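Local coordinates for putative methyltransferase protein (Bacteroides fragilis, PDB 5BP9) that binds S-adenosyl-L-homocysteine and probably acts as an S-adenosylmethionine-dependent methyltransferase, at residues Ala45-Met50 against Gln237-Asp242; Val68-Phe73 against Ile227-Gln232; Thr104-Gly109 against Ala159-Ile164. All coordinates share one frame; numbering follows the deposited sequence.

Interaction 1 (Ala45-Met50 against Gln237-Asp242). With ETE (2-{2-[2-2-(methoxy-ethoxy)-ethoxy]-ethoxy}-ethanol), chain B.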
loop_
_atom_site.group_PDB
_atom_site.type_symbol
_atom_site.label_atom_id
_atom_site.label_comp_id
_atom_site.label_asym_id
_atom_site.label_seq_id
_atom_site.Cartn_x
_atom_site.Cartn_y
_atom_site.Cartn_z
ATOM N N ALA A 45 10.676 16.178 0.903
ATOM C CA ALA A 45 9.518 16.834 1.520
ATOM C C ALA A 45 8.877 17.874 0.599
ATOM O O ALA A 45 7.656 18.041 0.606
ATOM C CB ALA A 45 9.915 17.472 2.843
ATOM N N GLU A 46 9.697 18.534 -0.209
ATOM C CA GLU A 46 9.221 19.530 -1.165
ATOM C C GLU A 46 8.422 18.940 -2.331
ATOM O O GLU A 46 7.761 19.685 -3.051
ATOM C CB GLU A 46 10.399 20.376 -1.703
ATOM C CG GLU A 46 11.497 19.604 -2.445
ATOM C CD GLU A 46 12.708 19.214 -1.592
ATOM O OE1 GLU A 46 13.817 19.109 -2.186
ATOM O OE2 GLU A 46 12.557 18.978 -0.357
ATOM N N LYS A 47 8.492 17.609 -2.510
ATOM C CA LYS A 47 7.740 16.899 -3.552
ATOM C C LYS A 47 6.941 15.748 -2.906
ATOM O O LYS A 47 6.809 14.657 -3.482
ATOM C CB LYS A 47 8.663 16.389 -4.674
ATOM C CG LYS A 47 9.408 17.487 -5.413
ATOM C CD LYS A 47 10.385 16.914 -6.429
ATOM C CE LYS A 47 11.148 18.035 -7.120
ATOM N NZ LYS A 47 12.309 17.566 -7.920
ATOM N N ASP A 48 6.369 16.019 -1.728
ATOM C CA ASP A 48 5.627 15.017 -0.949
ATOM C C ASP A 48 4.208 15.528 -0.688
ATOM O O ASP A 48 3.863 15.949 0.439
ATOM C CB ASP A 48 6.350 14.720 0.366
ATOM C CG ASP A 48 5.623 13.706 1.229
ATOM O OD1 ASP A 48 4.674 13.011 0.730
ATOM O OD2 ASP A 48 5.988 13.640 2.421
ATOM N N PRO A 49 3.366 15.496 -1.726
ATOM C CA PRO A 49 2.016 16.081 -1.555
ATOM C C PRO A 49 1.121 15.354 -0.546
ATOM O O PRO A 49 0.416 16.018 0.211
ATOM C CB PRO A 49 1.420 15.989 -2.968
ATOM C CG PRO A 49 2.216 14.877 -3.622
ATOM C CD PRO A 49 3.599 15.031 -3.109
HETATM N N MSE A 50 1.145 14.004 -0.547
HETATM C CA MSE A 50 0.291 13.276 0.404
HETATM C C MSE A 50 0.767 13.498 1.833
HETATM O O MSE A 50 -0.059 13.732 2.740
HETATM C CB MSE A 50 0.186 11.806 0.045
HETATM C CG MSE A 50 -0.699 11.026 1.004
HETATM SE SE MSE A 50 -0.875 9.137 0.496
HETATM C CE MSE A 50 -2.480 9.276 -0.601
ATOM N N GLN A 237 4.013 19.636 -5.671
ATOM C CA GLN A 237 3.847 18.709 -6.791
ATOM C C GLN A 237 4.666 17.430 -6.571
ATOM O O GLN A 237 5.876 17.470 -6.400
ATOM C CB GLN A 237 4.250 19.394 -8.106
ATOM C CG GLN A 237 3.981 18.580 -9.372
ATOM C CD GLN A 237 2.507 18.491 -9.750
ATOM O OE1 GLN A 237 1.702 19.335 -9.356
ATOM N NE2 GLN A 237 2.150 17.445 -10.528
ATOM N N GLY A 238 3.978 16.289 -6.566
ATOM C CA GLY A 238 4.662 15.005 -6.509
ATOM C C GLY A 238 5.047 14.544 -7.885
ATOM O O GLY A 238 4.389 14.867 -8.867
ATOM N N ASP A 239 6.106 13.758 -7.944
ATOM C CA ASP A 239 6.515 13.127 -9.177
ATOM C C ASP A 239 5.490 12.071 -9.579
ATOM O O ASP A 239 4.875 11.435 -8.693
ATOM C CB ASP A 239 7.872 12.451 -9.024
ATOM C CG ASP A 239 9.028 13.415 -8.918
ATOM O OD1 ASP A 239 8.893 14.600 -9.237
ATOM O OD2 ASP A 239 10.098 12.933 -8.516
ATOM N N PRO A 240 5.325 11.827 -10.898
ATOM C CA PRO A 240 4.446 10.728 -11.306
ATOM C C PRO A 240 4.988 9.384 -10.821
ATOM O O PRO A 240 6.212 9.204 -10.661
ATOM C CB PRO A 240 4.417 10.797 -12.840
ATOM C CG PRO A 240 5.097 12.056 -13.221
ATOM C CD PRO A 240 5.925 12.519 -12.050
ATOM N N PHE A 241 4.070 8.464 -10.590
ATOM C CA PHE A 241 4.429 7.128 -10.153
ATOM C C PHE A 241 3.525 6.076 -10.755
ATOM O O PHE A 241 2.359 6.338 -11.044
ATOM C CB PHE A 241 4.427 6.997 -8.618
ATOM C CG PHE A 241 3.110 7.333 -7.968
ATOM C CD1 PHE A 241 2.799 8.654 -7.642
ATOM C CD2 PHE A 241 2.165 6.340 -7.672
ATOM C CE1 PHE A 241 1.595 8.975 -7.029
ATOM C CE2 PHE A 241 0.967 6.647 -7.038
ATOM C CZ PHE A 241 0.661 7.971 -6.730
ATOM N N ASP A 242 4.078 4.864 -10.897
ATOM C CA ASP A 242 3.309 3.708 -11.318
ATOM C C ASP A 242 2.560 3.112 -10.115
ATOM O O ASP A 242 3.111 3.010 -9.020
ATOM C CB ASP A 242 4.252 2.644 -11.915
ATOM C CG ASP A 242 4.941 3.113 -13.194
ATOM O OD1 ASP A 242 4.414 3.985 -13.935
ATOM O OD2 ASP A 242 6.017 2.583 -13.481
HETATM O OH2 ETE B . 5.652 7.118 -4.944
HETATM C C12 ETE B . 4.575 7.822 -4.333
HETATM C C22 ETE B . 3.446 6.820 -4.206
HETATM O OH3 ETE B . 2.346 7.381 -3.503
HETATM C C13 ETE B . -0.034 7.202 -3.161
HETATM C C23 ETE B . 1.263 6.455 -3.431
HETATM O OH4 ETE B . -1.129 6.287 -3.113
HETATM C C14 ETE B . -2.546 6.428 -5.043
HETATM C C24 ETE B . -2.374 6.813 -3.580
HETATM O OH5 ETE B . -3.607 7.180 -5.629
HETATM C C15 ETE B . -5.895 6.911 -6.394
HETATM C C25 ETE B . -4.913 6.728 -5.243
HETATM O OH6 ETE B . -7.182 7.262 -5.875
HETATM C C26 ETE B . -7.975 8.040 -6.772
HETATM O O HOH W 1 6.722 20.736 -5.505
HETATM O O HOH W 2 7.522 12.985 -5.490
HETATM O O HOH W 3 11.564 15.489 -9.172
#
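A partly buried, water-mediated contact with a solvent-facing rim sets Lys47, just before helix 49-60, and Pro49, its first residue, against Gln237, Gly238 and Asp239 near the beginning of the edge strand 236-244. No direct hydrogen bond crosses it. The backbones come close at Lys47, whose CA lies 3.5 Å from Gln237 O in a CA-H...O contact. Ring meets main chain where Pro49 CD rests 3.6 Å from Gly238 CA; with no side chain, the glycine lets the proline lie directly on it. Three waters join the polar groups: one accepts from Gln237 N and donates to Glu46 O, a second accepts from Asp239 N and donates to Lys47 O at 2.7 Å. The third donates to Asp239 OD1 at 2.8 Å, its leg to Lys47 NZ being doubtfully short; the extended lysine chain crosses Asp239, NZ staying 4.7 Å from OD1. Asp48 is the N-cap of helix 49-60, OD1 taking the N-H of Gly51, while OD2 is bonded to Ser132 OG. Further along both segments the pocket begins: the Phe241 ring carries ETE C22 over its centre, 3.6 Å above the plane, and selenomethionine Met50, bent at chi3 (-92°), brings CE within 3.9 Å of ETE C24.

Interaction 2 (Val68-Phe73 against Ile227-Gln232). With ETE (2-{2-[2-2-(methoxy-ethoxy)-ethoxy]-ethoxy}-ethanol), chain B.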
loop_
_atom_site.group_PDB
_atom_site.type_symbol
_atom_site.label_atom_id
_atom_site.label_comp_id
_atom_site.label_asym_id
_atom_site.label_seq_id
_atom_site.Cartn_x
_atom_site.Cartn_y
_atom_site.Cartn_z
ATOM N N VAL A 68 -5.415 14.298 -7.390
ATOM C CA VAL A 68 -4.794 13.142 -8.053
ATOM C C VAL A 68 -5.057 13.208 -9.543
ATOM O O VAL A 68 -6.216 13.292 -9.967
ATOM C CB VAL A 68 -5.364 11.797 -7.557
ATOM C CG1 VAL A 68 -4.551 10.627 -8.093
ATOM C CG2 VAL A 68 -5.369 11.729 -6.050
ATOM N N PHE A 69 -3.977 13.159 -10.311
ATOM C CA PHE A 69 -4.004 13.177 -11.771
ATOM C C PHE A 69 -3.516 11.828 -12.294
ATOM O O PHE A 69 -2.819 11.106 -11.599
ATOM C CB PHE A 69 -3.123 14.294 -12.332
ATOM C CG PHE A 69 -3.475 15.679 -11.864
ATOM C CD1 PHE A 69 -2.967 16.173 -10.675
ATOM C CD2 PHE A 69 -4.223 16.524 -12.670
ATOM C CE1 PHE A 69 -3.261 17.456 -10.245
ATOM C CE2 PHE A 69 -4.495 17.814 -12.257
ATOM C CZ PHE A 69 -4.033 18.263 -11.030
ATOM N N SER A 70 -3.859 11.511 -13.542
ATOM C CA SER A 70 -3.474 10.249 -14.151
ATOM C C SER A 70 -3.487 10.370 -15.655
ATOM O O SER A 70 -4.265 11.151 -16.200
ATOM C CB SER A 70 -4.490 9.195 -13.731
ATOM O OG SER A 70 -4.331 7.971 -14.399
ATOM N N SER A 71 -2.658 9.571 -16.329
ATOM C CA SER A 71 -2.747 9.526 -17.796
ATOM C C SER A 71 -4.005 8.778 -18.278
ATOM O O SER A 71 -4.415 8.974 -19.420
ATOM C CB SER A 71 -1.492 8.915 -18.419
ATOM O OG SER A 71 -1.479 7.520 -18.264
ATOM N N GLN A 72 -4.617 7.956 -17.410
ATOM C CA GLN A 72 -5.764 7.088 -17.753
ATOM C C GLN A 72 -7.124 7.615 -17.266
ATOM O O GLN A 72 -8.159 7.269 -17.822
ATOM C CB GLN A 72 -5.570 5.685 -17.162
ATOM C CG GLN A 72 -4.373 4.898 -17.701
ATOM C CD GLN A 72 -3.065 5.098 -16.909
ATOM O OE1 GLN A 72 -3.045 5.602 -15.774
ATOM N NE2 GLN A 72 -1.968 4.690 -17.512
ATOM N N PHE A 73 -7.114 8.418 -16.205
ATOM C CA PHE A 73 -8.338 8.863 -15.526
ATOM C C PHE A 73 -8.365 10.385 -15.382
ATOM O O PHE A 73 -7.315 11.021 -15.352
ATOM C CB PHE A 73 -8.413 8.208 -14.146
ATOM C CG PHE A 73 -8.487 6.718 -14.194
ATOM C CD1 PHE A 73 -9.628 6.085 -14.688
ATOM C CD2 PHE A 73 -7.406 5.935 -13.787
ATOM C CE1 PHE A 73 -9.698 4.692 -14.756
ATOM C CE2 PHE A 73 -7.474 4.545 -13.847
ATOM C CZ PHE A 73 -8.619 3.923 -14.339
ATOM N N ILE A 227 -1.533 1.380 -13.887
ATOM C CA ILE A 227 -2.018 2.771 -13.894
ATOM C C ILE A 227 -0.841 3.662 -13.486
ATOM O O ILE A 227 0.088 3.226 -12.823
ATOM C CB ILE A 227 -3.183 2.934 -12.850
ATOM C CG1 ILE A 227 -4.328 1.972 -13.161
ATOM C CG2 ILE A 227 -3.746 4.356 -12.783
ATOM C CD1 ILE A 227 -4.811 2.047 -14.581
ATOM N N ASP A 228 -0.892 4.922 -13.873
ATOM C CA ASP A 228 -0.020 5.927 -13.302
ATOM C C ASP A 228 -0.815 7.055 -12.703
ATOM O O ASP A 228 -1.920 7.387 -13.154
ATOM C CB ASP A 228 0.966 6.462 -14.315
ATOM C CG ASP A 228 0.288 7.118 -15.482
ATOM O OD1 ASP A 228 -0.089 8.314 -15.396
ATOM O OD2 ASP A 228 0.095 6.400 -16.476
ATOM N N PHE A 229 -0.230 7.624 -11.670
ATOM C CA PHE A 229 -0.810 8.742 -10.943
ATOM C C PHE A 229 0.249 9.810 -10.656
ATOM O O PHE A 229 1.435 9.564 -10.727
ATOM C CB PHE A 229 -1.394 8.264 -9.615
ATOM C CG PHE A 229 -2.623 7.410 -9.739
ATOM C CD1 PHE A 229 -3.813 7.951 -10.204
ATOM C CD2 PHE A 229 -2.628 6.111 -9.297
ATOM C CE1 PHE A 229 -4.964 7.212 -10.260
ATOM C CE2 PHE A 229 -3.780 5.357 -9.356
ATOM C CZ PHE A 229 -4.946 5.899 -9.842
ATOM N N ARG A 230 -0.226 10.993 -10.271
ATOM C CA ARG A 230 0.617 12.056 -9.746
ATOM C C ARG A 230 -0.282 12.904 -8.858
ATOM O O ARG A 230 -1.437 13.105 -9.179
ATOM C CB ARG A 230 1.297 12.888 -10.860
ATOM C CG ARG A 230 0.366 13.624 -11.758
ATOM C CD ARG A 230 1.106 14.250 -12.927
ATOM N NE ARG A 230 0.185 14.939 -13.829
ATOM C CZ ARG A 230 -0.555 14.363 -14.787
ATOM N NH1 ARG A 230 -0.534 13.029 -15.006
ATOM N NH2 ARG A 230 -1.338 15.140 -15.543
HETATM N N MSE A 231 0.256 13.382 -7.748
HETATM C CA MSE A 231 -0.548 14.114 -6.757
HETATM C C MSE A 231 -0.046 15.510 -6.577
HETATM O O MSE A 231 1.144 15.828 -6.823
HETATM C CB MSE A 231 -0.543 13.358 -5.429
HETATM C CG MSE A 231 -1.302 12.038 -5.569
HETATM SE SE MSE A 231 -1.327 11.077 -3.844
HETATM C CE MSE A 231 0.587 10.674 -3.662
ATOM N N GLN A 232 -0.984 16.381 -6.211
ATOM C CA GLN A 232 -0.690 17.783 -5.917
ATOM C C GLN A 232 -1.431 18.188 -4.642
ATOM O O GLN A 232 -2.580 17.837 -4.481
ATOM C CB GLN A 232 -1.102 18.689 -7.081
ATOM C CG GLN A 232 -0.925 20.177 -6.777
ATOM C CD GLN A 232 -1.489 21.076 -7.832
ATOM O OE1 GLN A 232 -1.985 20.632 -8.855
ATOM N NE2 GLN A 232 -1.438 22.370 -7.568
HETATM O OH2 ETE B . 5.652 7.118 -4.944
HETATM C C12 ETE B . 4.575 7.822 -4.333
HETATM C C22 ETE B . 3.446 6.820 -4.206
HETATM O OH3 ETE B . 2.346 7.381 -3.503
HETATM C C13 ETE B . -0.034 7.202 -3.161
HETATM C C23 ETE B . 1.263 6.455 -3.431
HETATM O OH4 ETE B . -1.129 6.287 -3.113
HETATM C C14 ETE B . -2.546 6.428 -5.043
HETATM C C24 ETE B . -2.374 6.813 -3.580
HETATM O OH5 ETE B . -3.607 7.180 -5.629
HETATM C C15 ETE B . -5.895 6.911 -6.394
HETATM C C25 ETE B . -4.913 6.728 -5.243
HETATM O OH6 ETE B . -7.182 7.262 -5.875
HETATM C C26 ETE B . -7.975 8.040 -6.772
HETATM O O HOH W 4 -3.228 13.772 -16.944
#
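Ile227 meets Phe73 where strands 226-233 and 66-69 are antiparallel neighbours in the four-stranded sheet; the side chains are nearly perpendicular, Ile227 CD1 3.7 Å from Phe73 CE2, and Ile227 CG2 lies on one face of the Phe229 ring. Asp228 is the polar centre. Its OD2 accepts from Ser71 OG on the syn lone pair (2.6 Å) and from Gln72 NE2, which comes from above the carboxylate plane; OD1 takes Ser71 N. The Gln72 chain, bent at chi2 (90°), turns OE1 back to accept Asp228 N at 3.0 Å. Asp228 O receives Ser70 OG, itself the acceptor of an ST turn. Phe229 CD1 packs against Val68 CG1 (3.5 Å), and ETE C15 lies over the ring face opposite Ile227. Arg230 pairs with Phe69, Phe69 N giving Arg230 O a nearly straight bond (N-H...O 175°); Phe69 CB sits over the guanidinium centre, 3.5 Å from its plane. Met231, the non-hydrogen-bonded partner of Val68, lines the ETE pocket with Phe229, its CE 3.6 Å from ETE C13. Gln232 lays OE1 near the Phe69 ring while NE2 bonds Lys234 O. With both carboxylate oxygens of Asp228 gripped, its charge is probably stabilised and residues 70-72 are tied to strand 226-233 through side chains.

Interaction 3 (Thr104-Gly109 against Ala159-Ile164). With SAH (S-adenosyl-L-homocysteine), chain D.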
loop_
_atom_site.group_PDB
_atom_site.type_symbol
_atom_site.label_atom_id
_atom_site.label_comp_id
_atom_site.label_asym_id
_atom_site.label_seq_id
_atom_site.Cartn_x
_atom_site.Cartn_y
_atom_site.Cartn_z
ATOM N N THR A 104 5.062 -10.526 14.656
ATOM C CA THR A 104 5.726 -9.283 14.331
ATOM C C THR A 104 5.242 -8.853 12.952
ATOM O O THR A 104 5.365 -9.594 11.980
ATOM C CB THR A 104 7.239 -9.438 14.357
ATOM O OG1 THR A 104 7.643 -9.907 15.663
ATOM C CG2 THR A 104 7.915 -8.099 14.085
ATOM N N ILE A 105 4.674 -7.655 12.909
ATOM C CA ILE A 105 3.943 -7.180 11.721
ATOM C C ILE A 105 4.672 -6.004 11.062
ATOM O O ILE A 105 5.118 -5.085 11.759
ATOM C CB ILE A 105 2.515 -6.746 12.093
ATOM C CG1 ILE A 105 1.768 -7.929 12.733
ATOM C CG2 ILE A 105 1.740 -6.230 10.883
ATOM C CD1 ILE A 105 0.685 -7.477 13.683
ATOM N N LEU A 106 4.763 -6.054 9.726
ATOM C CA LEU A 106 5.228 -4.916 8.926
ATOM C C LEU A 106 4.040 -4.251 8.234
ATOM O O LEU A 106 3.335 -4.904 7.436
ATOM C CB LEU A 106 6.243 -5.370 7.854
ATOM C CG LEU A 106 6.785 -4.253 6.954
ATOM C CD1 LEU A 106 7.537 -3.208 7.772
ATOM C CD2 LEU A 106 7.667 -4.846 5.866
ATOM N N ASP A 107 3.836 -2.978 8.533
ATOM C CA ASP A 107 2.828 -2.144 7.862
ATOM C C ASP A 107 3.520 -1.355 6.735
ATOM O O ASP A 107 4.197 -0.349 6.989
ATOM C CB ASP A 107 2.171 -1.228 8.914
ATOM C CG ASP A 107 1.065 -0.388 8.377
ATOM O OD1 ASP A 107 0.706 -0.501 7.193
ATOM O OD2 ASP A 107 0.549 0.425 9.185
ATOM N N VAL A 108 3.357 -1.852 5.502
ATOM C CA VAL A 108 4.054 -1.289 4.326
ATOM C C VAL A 108 3.259 -0.107 3.773
ATOM O O VAL A 108 2.054 -0.230 3.472
ATOM C CB VAL A 108 4.207 -2.337 3.210
ATOM C CG1 VAL A 108 4.934 -1.746 2.020
ATOM C CG2 VAL A 108 4.901 -3.594 3.706
ATOM N N GLY A 109 3.937 1.029 3.609
ATOM C CA GLY A 109 3.317 2.242 3.063
ATOM C C GLY A 109 2.266 2.738 4.031
ATOM O O GLY A 109 1.102 2.930 3.687
ATOM N N ALA A 159 14.960 -7.036 8.035
ATOM C CA ALA A 159 14.200 -7.348 9.241
ATOM C C ALA A 159 13.269 -8.474 8.844
ATOM O O ALA A 159 13.060 -8.691 7.655
ATOM C CB ALA A 159 13.425 -6.145 9.742
ATOM N N THR A 160 12.742 -9.220 9.810
ATOM C CA THR A 160 11.835 -10.320 9.462
ATOM C C THR A 160 10.519 -10.219 10.230
ATOM O O THR A 160 10.441 -9.636 11.311
ATOM C CB THR A 160 12.462 -11.714 9.632
ATOM O OG1 THR A 160 12.668 -11.988 11.027
ATOM C CG2 THR A 160 13.737 -11.804 8.868
ATOM N N PHE A 161 9.482 -10.761 9.596
ATOM C CA PHE A 161 8.114 -10.560 10.010
ATOM C C PHE A 161 7.291 -11.821 9.871
ATOM O O PHE A 161 7.475 -12.601 8.948
ATOM C CB PHE A 161 7.487 -9.439 9.173
ATOM C CG PHE A 161 8.225 -8.128 9.312
ATOM C CD1 PHE A 161 7.988 -7.323 10.396
ATOM C CD2 PHE A 161 9.224 -7.764 8.415
ATOM C CE1 PHE A 161 8.692 -6.165 10.599
ATOM C CE2 PHE A 161 9.932 -6.577 8.595
ATOM C CZ PHE A 161 9.656 -5.781 9.699
ATOM N N ASP A 162 6.345 -11.971 10.796
ATOM C CA ASP A 162 5.313 -13.002 10.693
ATOM C C ASP A 162 4.167 -12.610 9.770
ATOM O O ASP A 162 3.585 -13.477 9.118
ATOM C CB ASP A 162 4.771 -13.340 12.067
ATOM C CG ASP A 162 5.868 -13.842 13.005
ATOM O OD1 ASP A 162 6.394 -14.961 12.740
ATOM O OD2 ASP A 162 6.207 -13.108 13.967
ATOM N N THR A 163 3.846 -11.321 9.731
ATOM C CA THR A 163 2.776 -10.807 8.848
ATOM C C THR A 163 3.274 -9.529 8.183
ATOM O O THR A 163 3.807 -8.641 8.858
ATOM C CB THR A 163 1.475 -10.493 9.607
ATOM O OG1 THR A 163 1.107 -11.595 10.438
ATOM C CG2 THR A 163 0.324 -10.253 8.643
ATOM N N ILE A 164 3.118 -9.471 6.868
ATOM C CA ILE A 164 3.403 -8.265 6.085
ATOM C C ILE A 164 2.078 -7.752 5.517
ATOM O O ILE A 164 1.391 -8.474 4.796
ATOM C CB ILE A 164 4.426 -8.537 4.980
ATOM C CG1 ILE A 164 5.761 -9.021 5.627
ATOM C CG2 ILE A 164 4.626 -7.271 4.136
ATOM C CD1 ILE A 164 6.865 -9.355 4.640
HETATM N N SAH D . -1.553 2.350 3.880
HETATM C CA SAH D . -1.999 3.795 3.961
HETATM C CB SAH D . -1.532 4.668 2.787
HETATM C CG SAH D . -1.847 4.138 1.387
HETATM S SD SAH D . -1.177 5.211 0.150
HETATM C C SAH D . -3.498 3.880 4.053
HETATM O O SAH D . -4.195 2.874 3.965
HETATM O OXT SAH D . -4.090 4.945 4.221
HETATM C "C5'" SAH D . 0.335 4.385 -0.276
HETATM C "C4'" SAH D . 1.487 4.748 0.653
HETATM O "O4'" SAH D . 2.633 3.957 0.273
HETATM C "C3'" SAH D . 1.955 6.201 0.618
HETATM O "O3'" SAH D . 2.006 6.733 1.962
HETATM C "C2'" SAH D . 3.324 6.137 -0.050
HETATM O "O2'" SAH D . 4.225 7.171 0.297
HETATM C "C1'" SAH D . 3.816 4.766 0.351
HETATM N N9 SAH D . 4.841 4.137 -0.497
HETATM C C8 SAH D . 4.889 4.148 -1.840
HETATM N N7 SAH D . 5.868 3.460 -2.345
HETATM C C5 SAH D . 6.507 2.930 -1.243
HETATM C C6 SAH D . 7.630 2.105 -1.086
HETATM N N6 SAH D . 8.339 1.627 -2.123
HETATM N N1 SAH D . 8.013 1.765 0.176
HETATM C C2 SAH D . 7.305 2.252 1.218
HETATM N N3 SAH D . 6.217 3.041 1.178
HETATM C C4 SAH D . 5.867 3.361 -0.084
#
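Segments 104-109 and 159-164 run parallel where Ile105 pairs with Thr163 and Leu106 with Ile164, each at a CA-CA distance of 4.8 Å, as neighbours in the mixed sheet. Leu106 N donates to Thr163 O, while Ile105 CA makes a CA-H...O contact with that same oxygen. Before these pairs the chain turns a corner at Asp162, and there Thr104 O accepts twice: from Asp162 N at 2.8 Å, in the carbonyl plane, and from Thr163 N, tilted 30° out of it. The aspartate completes the join, since its side chain folds back (CG anti to the carbonyl carbon, chi1 -59°) and the anti lone pair of OD2 takes Thr104 N in a nearly straight bond (N-H...O 172°). A short, acidic residue suits this place: OD2 also forms a salt bridge to Arg192, which probably helps keep it ionised. Thr104 OG1 turns instead to Glu125.

Among the apolar groups Phe161 dominates. Leu106 CB sits 3.5 Å from the ring centroid, almost on its normal, a CH-pi contact over the face; Leu106 CD1 lies near Phe161 CZ and Leu106 CD2 near Phe161 CE2, toward the outer end of the ring. Thr104 CG2 touches Phe161 CD1 at 3.8 Å, whereas Thr104 O lies in plane at the ring edge. On the Leu106 side of the sheet Val108 CG2 meets Ile164 CG2 at 3.7 Å; on the other, Ile105 and Thr163 lie side by side, beta-branched residues well suited to extended chain.

Gly109, with positive phi, presents its carbonyl oxygen to the amino group of bound SAH, 2.7 Å from the ligand's N. The strand order 3-2-1-4-5-7-6, with an antiparallel seventh strand, marks the Rossmann-like fold of class I methyltransferases; the turn after strand 104-108 is consistent with its glycine-rich motif.

Overall arrangement
Interactions 1 and 2 touch and share the four-stranded antiparallel sheet: strands 226-233 and 236-244 are neighbours, with probable backbone bonds from Gly238 N to Met231 O and from Phe241 N to Phe229 O, and both contacts line the ETE site. Interaction 3 belongs to the separate mixed sheet, its centre about 25 Å from that of interaction 1 and 28 Å from that of interaction 2. Along the chain it is nested within both. Chemistry follows place: the 45-50/237-242 contact, whose rim is exposed, relies on waters, the partly buried 68-73/227-232 on direct side-chain bonds to a carboxylate, and the buried 104-109/159-164 on strand pairing and apolar packing beside bound SAH.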